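Local coordinates for endoglucanase A (Clostridium acetobutylicum, PDB 3IK2), which probably hydrolyses internal beta-1,4-glucosidic bonds in cellulose and related glucans, as a family 44 glycoside hydrolase, at residues Lys204-Ala209 with Lys268-Ala273; Thr482-Val487 with Ala501-His506. One frame throughout, in Å; residues are numbered along the deposited sequence.

How the interactions relate
The two contacts lie on opposite sides of the chain's centre, about 44 Å apart between their centres and about 26 Å between their nearest atoms, and they share no helix, strand or sheet. Interaction 1 comes first along the chain and closes before interaction 2 opens. It belongs to the parallel, eight-stranded barrel, where helix 198-215 meets the loop that leads into strand 273-278. Interaction 2 belongs to the mixed sheet built from strand 2-15 and the C-terminal part of the chain, and joins strands 481-484 and 503-510 across the strand 468-475 between them. Each contact thus represents one of the two architectures of the enzyme, an alpha/beta barrel and an all-beta domain.

Interaction 1 of 2, residues Lys204-Ala209 with Lys268-Ala273; sequences KDTQLA and KRLLDA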
# COMPACT_ATOMS: atom_id res chain seq x y z
N LYS A 204 -13.97 -3.59 17.36
CA LYS A 204 -13.57 -4.75 16.56
C LYS A 204 -12.09 -4.74 16.22
O LYS A 204 -11.42 -5.76 16.35
CB LYS A 204 -14.41 -4.83 15.30
CG LYS A 204 -15.72 -5.59 15.50
CD LYS A 204 -16.62 -5.42 14.30
CE LYS A 204 -17.81 -6.38 14.38
NZ LYS A 204 -18.63 -6.28 13.14
N ASP A 205 -11.57 -3.58 15.81
CA ASP A 205 -10.14 -3.45 15.61
C ASP A 205 -9.37 -3.76 16.87
O ASP A 205 -8.31 -4.37 16.82
CB ASP A 205 -9.78 -2.04 15.11
CG ASP A 205 -9.98 -1.90 13.63
OD1 ASP A 205 -10.70 -2.75 13.06
OD2 ASP A 205 -9.43 -0.95 13.05
N THR A 206 -9.90 -3.35 18.02
CA THR A 206 -9.17 -3.51 19.26
C THR A 206 -9.11 -4.99 19.67
O THR A 206 -8.05 -5.50 19.99
CB THR A 206 -9.77 -2.61 20.40
OG1 THR A 206 -9.56 -1.22 20.08
CG2 THR A 206 -9.09 -2.92 21.71
N GLN A 207 -10.25 -5.66 19.63
CA GLN A 207 -10.37 -7.05 19.99
C GLN A 207 -9.63 -7.96 19.00
O GLN A 207 -8.98 -8.89 19.41
CB GLN A 207 -11.84 -7.45 20.07
CG GLN A 207 -12.62 -6.71 21.15
CD GLN A 207 -14.05 -7.24 21.28
OE1 GLN A 207 -14.46 -8.18 20.55
NE2 GLN A 207 -14.82 -6.65 22.19
N LEU A 208 -9.74 -7.66 17.71
CA LEU A 208 -9.00 -8.43 16.70
C LEU A 208 -7.49 -8.19 16.83
O LEU A 208 -6.70 -9.13 16.73
CB LEU A 208 -9.51 -8.12 15.29
CG LEU A 208 -9.05 -9.03 14.13
CD1 LEU A 208 -9.16 -10.54 14.50
CD2 LEU A 208 -9.80 -8.70 12.79
N ALA A 209 -7.07 -6.95 17.06
CA ALA A 209 -5.64 -6.72 17.32
C ALA A 209 -5.16 -7.47 18.57
O ALA A 209 -4.05 -7.97 18.59
CB ALA A 209 -5.33 -5.21 17.40
N LYS A 268 0.11 -2.96 25.95
CA LYS A 268 0.97 -3.18 24.78
C LYS A 268 0.37 -2.46 23.55
O LYS A 268 -0.84 -2.26 23.46
CB LYS A 268 1.12 -4.70 24.48
CG LYS A 268 -0.15 -5.30 23.85
CD LYS A 268 -0.19 -6.84 23.72
CE LYS A 268 -0.56 -7.55 25.01
NZ LYS A 268 -1.06 -8.95 24.69
N ARG A 269 1.24 -2.10 22.60
CA ARG A 269 0.80 -1.57 21.33
C ARG A 269 -0.16 -2.53 20.59
O ARG A 269 0.18 -3.67 20.28
CB ARG A 269 2.01 -1.17 20.47
CG ARG A 269 1.66 -0.71 19.09
CD ARG A 269 2.90 -0.17 18.35
NE ARG A 269 3.38 1.11 18.89
CZ ARG A 269 2.94 2.31 18.53
NH1 ARG A 269 1.97 2.45 17.62
NH2 ARG A 269 3.45 3.38 19.10
N LEU A 270 -1.35 -2.04 20.27
CA LEU A 270 -2.33 -2.87 19.59
C LEU A 270 -2.45 -2.44 18.15
O LEU A 270 -3.00 -3.18 17.34
CB LEU A 270 -3.69 -2.84 20.30
CG LEU A 270 -3.80 -3.42 21.72
CD1 LEU A 270 -5.21 -3.13 22.25
CD2 LEU A 270 -3.47 -4.94 21.76
N LEU A 271 -1.96 -1.26 17.83
CA LEU A 271 -1.94 -0.80 16.46
C LEU A 271 -0.52 -0.51 16.08
O LEU A 271 0.10 0.38 16.64
CB LEU A 271 -2.79 0.49 16.28
CG LEU A 271 -2.87 1.07 14.85
CD1 LEU A 271 -3.81 0.19 13.98
CD2 LEU A 271 -3.28 2.58 14.78
N ASP A 272 -0.00 -1.27 15.11
CA ASP A 272 1.33 -0.98 14.57
C ASP A 272 1.30 -0.01 13.40
O ASP A 272 2.13 0.88 13.33
CB ASP A 272 2.07 -2.25 14.20
CG ASP A 272 2.35 -3.10 15.39
OD1 ASP A 272 3.28 -2.76 16.16
OD2 ASP A 272 1.61 -4.08 15.60
N ALA A 273 0.37 -0.19 12.47
CA ALA A 273 0.32 0.61 11.28
C ALA A 273 -1.08 1.15 11.03
O ALA A 273 -2.04 0.38 10.87
CB ALA A 273 0.81 -0.21 10.03
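Leu270 meets the helix 204-209 at two residues one turn apart, Thr206 and Ala209. The methyl CB of Ala209 lies 3.1 Å from the carbonyl oxygen Leu270 O, a tight approach for a carbon and an oxygen, and 4.1 Å from Leu270 CB. Alanine suits this place because the backbone of the loop comes so near the helix; Ala209 CA and Leu270 CA are 5.6 Å apart. Further out along the leucine, the branch CD1 touches the methyl Thr206 CG2 at 3.9 Å, the two side chains crossing obliquely. With OG1 of the threonine beside the backbone N (chi1 -67°), CG2 points anti to that N and faces Leu270. The hydroxyl has Leu202 O, in the preceding turn, and Asn262 OD1, on the neighbouring helix 251-266, as hydrogen-bond partners, so one residue gives carbon to the contact while its polar end is occupied.

A second shell fixes the loop. Leu270 O, pressed against Ala209, accepts a hydrogen bond from Thr221 OG1, and Leu270 N is bonded to Ser263 OG, so both polar backbone atoms of this buried residue are satisfied. The loop is braced by Arg269, whose NH1 donates to Leu271 O at 3.0 Å, near the guanidinium plane and with a C=O...N angle of 170°; the guanidinium also bonds Thr346 OG1 and Pro344 O. Leu271 packs on helix 251-266, and Asp272 OD2 forms a salt bridge with Lys213, further along helix 198-215.

Helix 198-215 precedes strand 220-226, and the loop it meets enters the adjacent strand 273-278. The contact, made through an alanine, a leucine and the methyl of a threonine, thus joins neighbouring beta/alpha units in the outer layer of the TIM-like barrel.

Interaction 2 of 2, residues Thr482-Val487 with Ala501-His506; sequences TKRDDV and ALTAVH
Arg484 NH1 and Thr503 OG1 share a water: NH1 gives it a weak hydrogen bond at 3.0 Å, and the water (water 1) is only 2.6 Å from Thr503 OG1, so it bridges the two strands. It lies at the edge of the guanidinium, in its plane. The stronger partner of Arg484 NH1 is Asp475 OD2, with which it forms a salt bridge. The threonine hydroxyl also has a hydrogen bond with Pro500 O, which anchors it to the chain just before strand 503-510.

Van der Waals contacts run beside this bridge. Thr503 CG2 meets Arg484 NH1 obliquely at 3.9 Å, and in a carbon pair Val505 CG2 lies 4.1 Å from Arg484 CD. The arginine chain bends at chi2 (-143°) and chi3 (137°), which brings CD against Val505 CG2 and carries the charged end on to the threonine. A long side chain suits this place, for Arg484 CA and Val505 CA are 8.7 Å apart and strand 468-475 runs between them. Arg484 bonds through its backbone to Val471 of that middle strand, and Ala504 bonds to Phe474. Strand 494-499 adds Tyr497 against Arg484 and Ile499 against Val505.

At the start of the second strand, Leu502 and Thr503 both face Asn447 in a G1 beta bulge, Leu502 taking a positive phi of 51°. Next-but-one strands joined over an antiparallel neighbour, with an edge-strand arginine reaching across a valine, place this contact in the all-beta domain, whose sheet is mostly antiparallel and which accompanies the catalytic barrel in family 44 enzymes.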
# COMPACT_ATOMS: atom_id res chain seq x y z
N THR A 482 16.07 0.59 -20.30
CA THR A 482 17.30 0.49 -21.09
C THR A 482 18.42 1.25 -20.39
O THR A 482 18.19 2.28 -19.78
CB THR A 482 17.10 1.03 -22.52
OG1 THR A 482 16.71 2.42 -22.46
CG2 THR A 482 16.03 0.23 -23.26
N LYS A 483 19.64 0.72 -20.47
CA LYS A 483 20.81 1.45 -20.04
C LYS A 483 21.02 2.62 -20.98
O LYS A 483 21.10 2.44 -22.21
CB LYS A 483 22.05 0.56 -20.01
CG LYS A 483 23.27 1.22 -19.34
CD LYS A 483 24.42 0.25 -19.23
CE LYS A 483 25.36 0.63 -18.09
NZ LYS A 483 26.43 1.58 -18.50
N ARG A 484 21.08 3.82 -20.40
CA ARG A 484 21.27 5.02 -21.19
C ARG A 484 22.74 5.44 -21.14
O ARG A 484 23.56 4.81 -20.50
CB ARG A 484 20.29 6.12 -20.74
CG ARG A 484 19.00 5.52 -20.18
CD ARG A 484 17.72 6.26 -20.50
NE ARG A 484 16.64 5.34 -20.87
CZ ARG A 484 15.57 5.67 -21.60
NH1 ARG A 484 15.42 6.92 -22.05
NH2 ARG A 484 14.67 4.75 -21.91
N ASP A 485 23.07 6.50 -21.83
CA ASP A 485 24.42 7.00 -21.85
C ASP A 485 24.93 7.36 -20.44
O ASP A 485 24.19 7.94 -19.62
CB ASP A 485 24.48 8.22 -22.77
CG ASP A 485 25.81 8.37 -23.46
OD1 ASP A 485 26.48 7.34 -23.80
OD2 ASP A 485 26.18 9.54 -23.68
N ASP A 486 26.20 7.04 -20.17
CA ASP A 486 26.79 7.39 -18.88
C ASP A 486 26.78 8.88 -18.69
O ASP A 486 26.78 9.64 -19.67
CB ASP A 486 28.23 6.91 -18.77
CG ASP A 486 28.34 5.41 -18.70
OD1 ASP A 486 27.33 4.69 -18.79
OD2 ASP A 486 29.48 4.92 -18.56
N VAL A 487 26.75 9.30 -17.43
CA VAL A 487 27.06 10.67 -17.06
C VAL A 487 28.40 11.06 -17.70
O VAL A 487 29.41 10.37 -17.57
CB VAL A 487 27.05 10.88 -15.53
CG1 VAL A 487 27.59 12.27 -15.18
CG2 VAL A 487 25.63 10.73 -15.01
N ALA A 501 11.49 14.57 -22.59
CA ALA A 501 10.14 14.60 -22.02
C ALA A 501 9.66 13.20 -21.64
O ALA A 501 9.99 12.24 -22.32
CB ALA A 501 9.17 15.22 -23.03
N LEU A 502 8.85 13.11 -20.59
CA LEU A 502 8.18 11.85 -20.24
C LEU A 502 9.19 10.72 -20.17
O LEU A 502 9.08 9.72 -20.88
CB LEU A 502 7.02 11.51 -21.19
CG LEU A 502 5.93 12.58 -21.38
CD1 LEU A 502 4.99 12.20 -22.54
CD2 LEU A 502 5.16 12.88 -20.07
N THR A 503 10.18 10.90 -19.30
CA THR A 503 11.27 9.95 -19.14
C THR A 503 11.47 9.85 -17.64
O THR A 503 11.44 10.87 -16.93
CB THR A 503 12.57 10.43 -19.86
OG1 THR A 503 12.32 10.51 -21.25
CG2 THR A 503 13.77 9.46 -19.64
N ALA A 504 11.64 8.61 -17.17
CA ALA A 504 12.04 8.37 -15.78
C ALA A 504 13.38 7.61 -15.80
O ALA A 504 13.54 6.65 -16.55
CB ALA A 504 10.97 7.59 -15.02
N VAL A 505 14.31 8.04 -14.96
CA VAL A 505 15.68 7.57 -14.98
C VAL A 505 16.13 7.25 -13.54
O VAL A 505 15.67 7.90 -12.60
CB VAL A 505 16.55 8.71 -15.70
CG1 VAL A 505 17.73 9.19 -14.91
CG2 VAL A 505 16.83 8.42 -17.14
N HIS A 506 17.01 6.24 -13.40
CA HIS A 506 17.75 5.91 -12.18
C HIS A 506 19.25 6.16 -12.47
O HIS A 506 19.84 5.53 -13.37
CB HIS A 506 17.49 4.41 -11.80
CG HIS A 506 18.10 3.96 -10.50
ND1 HIS A 506 17.57 2.93 -9.74
CD2 HIS A 506 19.19 4.39 -9.82
CE1 HIS A 506 18.31 2.74 -8.67
NE2 HIS A 506 19.30 3.62 -8.69
O HOH W 1 13.89 9.34 -23.03